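Aspartokinase (Synechocystis, PDB 3L76) probably catalyses the ATP-dependent phosphorylation of L-aspartate to 4-phospho-L-aspartate, and binds lysine and threonine at pockets in its ACT domains. Local coordinates at residues A[287-290]-A[291-294]; A[542-545]-A[546-550]; A[583-587]-A[588-592]. All blocks are in the same frame, centred on the assembly; numbering follows the deposited sequence.

How the contacts relate
Two helices packed side by side and a third helix end make up these three contacts. Contacts 1 and 2, with centres about 9 Å apart, belong to different ACT domains and meet through an aromatic pair, F289 CD2 lying 3.5 Å from F548 CE2, while the CB of A545 rests on F289 and R290. Contact 3 adjoins contact 2, its centre about 12 Å away: H546 NE2 is hydrogen-bonded to A587 O at 3.0 Å, and the H546 and F588 rings meet edge-to-face. Contacts 1 and 3 stay about 11 Å apart at their nearest atoms. Only contact 2 holds residues of a lysine pocket; the side chain of A293 in contact 1 is about 6 Å from a bound lysine.

Contact 1. Residues A[287-290]-A[291-294]; sequences KLFR and DIAQ
D291 and K287 stand one turn apart on helix 284-294, joined through both backbone and side chains. D291 N is hydrogen-bonded to K287 O at 3.1 Å. Beyond it the two side chains cross: OD2 of D291 lies 3.7 Å from CG of K287 and 3.9 Å from its NZ, a long salt bridge. K287 reaches this position because its CG is anti to the backbone N (chi1 178°) and the chain bends only at its last torsion, bringing NZ round to the oxygen side of the carboxylate, close to its plane. R290 contributes chiefly its carbonyl, which accepts the Q294 N-H at 3.1 Å and a weaker bond from A293 N. Its guanidinium is swung round by a bend at chi3, and K287 N lies over one face, toward the rim; NE remains 5.3 Å from OD1 of D291. I292 faces inward; its CD1 meets CD2 of L288, the two chains side by side and pointing the same way, and also approaches CD1 of the F289 ring at 4.2 Å. L288 and I292 pack into the domain against I333 of helix 323-333 and I314 and F316 of strand 311-318, while F289 also faces helix 543-552 of the other ACT domain. The helix is thus amphipathic, and its long, partly exposed ion pair is likely to add only modest electrostatic stabilisation.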
loop_
_atom_site.group_PDB
_atom_site.type_symbol
_atom_site.label_atom_id
_atom_site.label_comp_id
_atom_site.label_asym_id
_atom_site.label_seq_id
_atom_site.Cartn_x
_atom_site.Cartn_y
_atom_site.Cartn_z
ATOM N N LYS A 287 44.722 41.153 -1.651
ATOM C CA LYS A 287 45.218 42.470 -1.244
ATOM C C LYS A 287 44.127 43.528 -1.141
ATOM O O LYS A 287 44.067 44.260 -0.161
ATOM C CB LYS A 287 46.347 42.983 -2.149
ATOM C CG LYS A 287 46.815 44.373 -1.733
ATOM C CD LYS A 287 48.219 44.691 -2.198
ATOM C CE LYS A 287 48.918 45.647 -1.226
ATOM N NZ LYS A 287 49.187 45.026 0.111
ATOM N N LEU A 288 43.283 43.615 -2.161
ATOM C CA LEU A 288 42.146 44.532 -2.144
ATOM C C LEU A 288 41.385 44.478 -0.820
ATOM O O LEU A 288 41.264 45.472 -0.100
ATOM C CB LEU A 288 41.173 44.190 -3.271
ATOM C CG LEU A 288 40.422 45.330 -3.968
ATOM C CD1 LEU A 288 39.135 44.802 -4.629
ATOM C CD2 LEU A 288 40.111 46.477 -3.038
ATOM N N PHE A 289 40.860 43.306 -0.499
ATOM C CA PHE A 289 39.929 43.213 0.603
ATOM C C PHE A 289 40.647 43.219 1.942
ATOM O O PHE A 289 40.089 43.648 2.946
ATOM C CB PHE A 289 38.991 42.003 0.435
ATOM C CG PHE A 289 38.095 42.107 -0.774
ATOM C CD1 PHE A 289 36.973 42.930 -0.759
ATOM C CD2 PHE A 289 38.380 41.401 -1.930
ATOM C CE1 PHE A 289 36.148 43.037 -1.872
ATOM C CE2 PHE A 289 37.561 41.501 -3.052
ATOM C CZ PHE A 289 36.443 42.321 -3.022
ATOM N N ARG A 290 41.893 42.761 1.956
ATOM C CA ARG A 290 42.683 42.866 3.172
ATOM C C ARG A 290 42.791 44.331 3.588
ATOM O O ARG A 290 42.459 44.679 4.717
ATOM C CB ARG A 290 44.066 42.244 3.003
ATOM C CG ARG A 290 44.113 40.731 3.153
ATOM C CD ARG A 290 45.540 40.277 3.410
ATOM N NE ARG A 290 46.470 40.897 2.467
ATOM C CZ ARG A 290 47.189 40.230 1.569
ATOM N NH1 ARG A 290 47.108 38.906 1.498
ATOM N NH2 ARG A 290 47.997 40.888 0.749
ATOM N N ASP A 291 43.227 45.193 2.670
ATOM C CA ASP A 291 43.389 46.605 2.990
ATOM C C ASP A 291 42.065 47.259 3.357
ATOM O O ASP A 291 41.990 47.992 4.341
ATOM C CB ASP A 291 44.071 47.372 1.852
ATOM C CG ASP A 291 45.474 46.873 1.562
ATOM O OD1 ASP A 291 46.058 46.183 2.424
ATOM O OD2 ASP A 291 45.993 47.175 0.466
ATOM N N ILE A 292 41.016 46.995 2.583
ATOM C CA ILE A 292 39.693 47.511 2.923
ATOM C C ILE A 292 39.269 47.135 4.347
ATOM O O ILE A 292 38.684 47.947 5.074
ATOM C CB ILE A 292 38.626 47.049 1.930
ATOM C CG1 ILE A 292 38.943 47.576 0.536
ATOM C CG2 ILE A 292 37.230 47.504 2.377
ATOM C CD1 ILE A 292 38.055 47.008 -0.561
ATOM N N ALA A 293 39.578 45.911 4.753
ATOM C CA ALA A 293 39.167 45.444 6.068
ATOM C C ALA A 293 39.958 46.128 7.174
ATOM O O ALA A 293 39.458 46.316 8.285
ATOM C CB ALA A 293 39.294 43.937 6.157
ATOM N N GLN A 294 41.197 46.504 6.867
ATOM C CA GLN A 294 42.019 47.261 7.808
ATOM C C GLN A 294 41.385 48.603 8.188
ATOM O O GLN A 294 41.620 49.116 9.274
ATOM C CB GLN A 294 43.426 47.477 7.254
ATOM C CG GLN A 294 44.336 46.258 7.345
ATOM C CD GLN A 294 45.692 46.495 6.694
ATOM O OE1 GLN A 294 45.835 47.361 5.830
ATOM N NE2 GLN A 294 46.691 45.721 7.105
#

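Contact 2. Residues A[542-545]-A[546-550]; sequences GVAA and HFFAA. With LYS (lysine), chain E.
F548 folds back over the preceding turn of helix 543-552 and lays its ring against A544. The N-H of F548 meets A544 O at 3.0 Å, and its CB lies 3.7 Å from the same oxygen. With CG anti to the carbonyl carbon (chi1 -53°), the ring turns toward the start of the helix, and CG and CD2 each come to 3.2 Å from A544 O, which sits over one face of the ring, offset toward the rim. CD1 and, farther still, CE1 run along the same oxygen. Toward the tip the methyl joins it as a partner: A544 CB is 3.8 Å from CE2, and CZ is 4.0 Å from methyl and oxygen alike. The ring also meets that of F289 on helix 284-294, planes at about 60°. With an alanine in place of F548, the A544 carbonyl and methyl would probably lose their cover and the F289 ring its aromatic partner.

A544 also serves the ligand, its N-H bonding to OXT of the bound lysine at 3.2 Å, with a weak second bond from V543 N. The helix start thus grips the lysine carboxylate, and its dipole probably favours that charge. G542, the N-cap, has a positive phi (89°), where a CB would jam against the preceding carbonyl O. D298, I299, D300, M537 and S564 hold other parts of the ligand. Helix 284-294 lies on the A545 and A549 side, strands 567-573 and 302-303 against F547, F548 and A544, and the end of helix 577-587 at H546 and A550.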
loop_
_atom_site.group_PDB
_atom_site.type_symbol
_atom_site.label_atom_id
_atom_site.label_comp_id
_atom_site.label_asym_id
_atom_site.label_seq_id
_atom_site.Cartn_x
_atom_site.Cartn_y
_atom_site.Cartn_z
ATOM N N GLY A 542 36.575 41.734 6.936
ATOM C CA GLY A 542 37.726 40.865 6.800
ATOM C C GLY A 542 37.473 39.377 6.628
ATOM O O GLY A 542 38.442 38.618 6.554
ATOM N N VAL A 543 36.210 38.943 6.565
ATOM C CA VAL A 543 35.940 37.520 6.343
ATOM C C VAL A 543 36.296 37.107 4.913
ATOM O O VAL A 543 37.049 36.163 4.675
ATOM C CB VAL A 543 34.481 37.140 6.629
ATOM C CG1 VAL A 543 34.227 35.706 6.209
ATOM C CG2 VAL A 543 34.163 37.324 8.102
ATOM N N ALA A 544 35.739 37.810 3.948
ATOM C CA ALA A 544 36.103 37.532 2.575
ATOM C C ALA A 544 37.622 37.666 2.380
ATOM O O ALA A 544 38.236 36.874 1.662
ATOM C CB ALA A 544 35.356 38.451 1.640
ATOM N N ALA A 545 38.227 38.658 3.030
ATOM C CA ALA A 545 39.651 38.888 2.850
ATOM C C ALA A 545 40.455 37.689 3.329
ATOM O O ALA A 545 41.399 37.252 2.669
ATOM C CB ALA A 545 40.091 40.158 3.553
ATOM N N HIS A 546 40.068 37.142 4.471
ATOM C CA HIS A 546 40.756 35.976 5.005
ATOM C C HIS A 546 40.651 34.781 4.072
ATOM O O HIS A 546 41.617 34.059 3.868
ATOM C CB HIS A 546 40.201 35.607 6.371
ATOM C CG HIS A 546 41.138 34.779 7.189
ATOM N ND1 HIS A 546 42.464 35.119 7.364
ATOM C CD2 HIS A 546 40.952 33.628 7.875
ATOM C CE1 HIS A 546 43.048 34.215 8.124
ATOM N NE2 HIS A 546 42.154 33.296 8.448
ATOM N N PHE A 547 39.458 34.580 3.520
ATOM C CA PHE A 547 39.197 33.502 2.571
ATOM C C PHE A 547 40.108 33.619 1.331
ATOM O O PHE A 547 40.818 32.673 0.976
ATOM C CB PHE A 547 37.698 33.501 2.211
ATOM C CG PHE A 547 37.276 32.391 1.286
ATOM C CD1 PHE A 547 38.042 31.245 1.143
ATOM C CD2 PHE A 547 36.100 32.496 0.560
ATOM C CE1 PHE A 547 37.649 30.230 0.279
ATOM C CE2 PHE A 547 35.696 31.482 -0.309
ATOM C CZ PHE A 547 36.470 30.348 -0.446
ATOM N N PHE A 548 40.105 34.787 0.693
ATOM C CA PHE A 548 40.931 35.018 -0.494
ATOM C C PHE A 548 42.427 34.917 -0.198
ATOM O O PHE A 548 43.200 34.438 -1.021
ATOM C CB PHE A 548 40.629 36.384 -1.105
ATOM C CG PHE A 548 39.182 36.617 -1.380
ATOM C CD1 PHE A 548 38.335 35.554 -1.671
ATOM C CD2 PHE A 548 38.658 37.902 -1.352
ATOM C CE1 PHE A 548 36.987 35.764 -1.927
ATOM C CE2 PHE A 548 37.310 38.122 -1.614
ATOM C CZ PHE A 548 36.477 37.051 -1.911
ATOM N N ALA A 549 42.835 35.375 0.979
ATOM C CA ALA A 549 44.237 35.303 1.355
ATOM C C ALA A 549 44.658 33.851 1.493
ATOM O O ALA A 549 45.784 33.484 1.171
ATOM C CB ALA A 549 44.482 36.050 2.642
ATOM N N ALA A 550 43.735 33.026 1.968
ATOM C CA ALA A 550 44.001 31.611 2.171
ATOM C C ALA A 550 44.305 30.915 0.848
ATOM O O ALA A 550 45.161 30.032 0.786
ATOM C CB ALA A 550 42.818 30.954 2.863
HETATM N N LYS E . 30.784 41.054 5.310
HETATM C CA LYS E . 31.941 40.180 5.168
HETATM C C LYS E . 33.198 41.017 4.897
HETATM O O LYS E . 33.130 42.248 4.757
HETATM C CB LYS E . 31.716 39.137 4.064
HETATM C CG LYS E . 31.348 39.714 2.679
HETATM C CD LYS E . 31.145 38.589 1.644
HETATM C CE LYS E . 29.801 37.885 1.823
HETATM N NZ LYS E . 28.672 38.882 1.807
HETATM O OXT LYS E . 34.311 40.487 4.839
#

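Contact 3. Residues A[583-587]-A[588-592]; sequences AAHSA and FNLAG
A Schellman motif ends helix 577-587, with N589 at the C-prime position. Its positive phi (52°) reverses the chain, allowing L590 N to bond back to H585 O at 3.1 Å and N589 N to S586 O at the same distance. The two bonds differ in approach: L590 N comes nearly end-on to its carbonyl, whereas N589 N stands well above the plane of the S586 carbonyl. F588 N keeps a weak helical bond to A584 O, and CD2 of the F588 ring presents its edge to that same oxygen at 3.3 Å.

Side chains close the turn. CG of H585 is anti to the backbone N (chi1 -159°), which carries the imidazole out under the returning chain. There CB of L590 sits over the ring centre, 3.4 Å from the centroid and 14° off the ring normal, a CH-pi contact. NE2 of H585 is hydrogen-bonded to OG1 of T182, in the amino acid kinase region. One imidazole therefore does two jobs, its face packing against CB of L590, the residue after C-prime, and its edge nitrogen tying the helix end to the kinase part of the chain, so that both contacts together probably restrict its rotation.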
loop_
_atom_site.group_PDB
_atom_site.type_symbol
_atom_site.label_atom_id
_atom_site.label_comp_id
_atom_site.label_asym_id
_atom_site.label_seq_id
_atom_site.Cartn_x
_atom_site.Cartn_y
_atom_site.Cartn_z
ATOM N N ALA A 583 42.543 24.531 2.429
ATOM C CA ALA A 583 42.970 25.872 2.815
ATOM C C ALA A 583 41.869 26.634 3.547
ATOM O O ALA A 583 42.119 27.250 4.585
ATOM C CB ALA A 583 43.438 26.653 1.593
ATOM N N ALA A 584 40.657 26.603 2.996
ATOM C CA ALA A 584 39.504 27.250 3.628
ATOM C C ALA A 584 39.179 26.663 5.002
ATOM O O ALA A 584 38.866 27.396 5.938
ATOM C CB ALA A 584 38.271 27.178 2.718
ATOM N N HIS A 585 39.244 25.341 5.123
ATOM C CA HIS A 585 38.936 24.670 6.390
ATOM C C HIS A 585 39.960 25.018 7.466
ATOM O O HIS A 585 39.616 25.158 8.640
ATOM C CB HIS A 585 38.856 23.149 6.204
ATOM C CG HIS A 585 38.087 22.438 7.282
ATOM N ND1 HIS A 585 38.689 21.895 8.397
ATOM C CD2 HIS A 585 36.763 22.172 7.404
ATOM C CE1 HIS A 585 37.770 21.330 9.161
ATOM N NE2 HIS A 585 36.594 21.486 8.582
ATOM N N SER A 586 41.218 25.161 7.058
ATOM C CA SER A 586 42.282 25.538 7.982
ATOM C C SER A 586 42.264 27.028 8.292
ATOM O O SER A 586 42.502 27.437 9.425
ATOM C CB SER A 586 43.647 25.143 7.421
ATOM O OG SER A 586 43.732 23.742 7.233
ATOM N N ALA A 587 41.991 27.839 7.279
ATOM C CA ALA A 587 41.950 29.286 7.461
ATOM C C ALA A 587 40.987 29.683 8.570
ATOM O O ALA A 587 41.246 30.619 9.314
ATOM C CB ALA A 587 41.576 29.977 6.162
ATOM N N PHE A 588 39.879 28.967 8.695
ATOM C CA PHE A 588 38.870 29.356 9.668
ATOM C C PHE A 588 38.824 28.455 10.909
ATOM O O PHE A 588 37.842 28.447 11.649
ATOM C CB PHE A 588 37.505 29.499 8.987
ATOM C CG PHE A 588 37.453 30.630 7.977
ATOM C CD1 PHE A 588 37.356 31.954 8.395
ATOM C CD2 PHE A 588 37.511 30.371 6.614
ATOM C CE1 PHE A 588 37.311 32.993 7.476
ATOM C CE2 PHE A 588 37.475 31.410 5.689
ATOM C CZ PHE A 588 37.372 32.720 6.120
ATOM N N ASN A 589 39.910 27.723 11.138
ATOM C CA ASN A 589 40.055 26.879 12.324
ATOM C C ASN A 589 38.884 25.937 12.552
ATOM O O ASN A 589 38.488 25.705 13.689
ATOM C CB ASN A 589 40.267 27.736 13.573
ATOM C CG ASN A 589 41.521 28.576 13.493
ATOM O OD1 ASN A 589 42.529 28.158 12.916
ATOM N ND2 ASN A 589 41.470 29.769 14.074
ATOM N N LEU A 590 38.346 25.393 11.468
ATOM C CA LEU A 590 37.192 24.506 11.542
ATOM C C LEU A 590 37.502 23.109 12.113
ATOM O O LEU A 590 36.588 22.339 12.422
ATOM C CB LEU A 590 36.520 24.402 10.169
ATOM C CG LEU A 590 35.362 25.377 9.939
ATOM C CD1 LEU A 590 35.593 26.661 10.699
ATOM C CD2 LEU A 590 35.142 25.655 8.458
ATOM N N ALA A 591 38.782 22.790 12.265
ATOM C CA ALA A 591 39.176 21.484 12.789
ATOM C C ALA A 591 38.861 21.348 14.289
ATOM O O ALA A 591 38.405 20.291 14.752
ATOM C CB ALA A 591 40.642 21.240 12.528
ATOM N N GLY A 592 39.109 22.417 15.040
ATOM C CA GLY A 592 38.699 22.469 16.430
ATOM C C GLY A 592 39.763 23.075 17.313
ATOM O O GLY A 592 39.749 22.896 18.531
#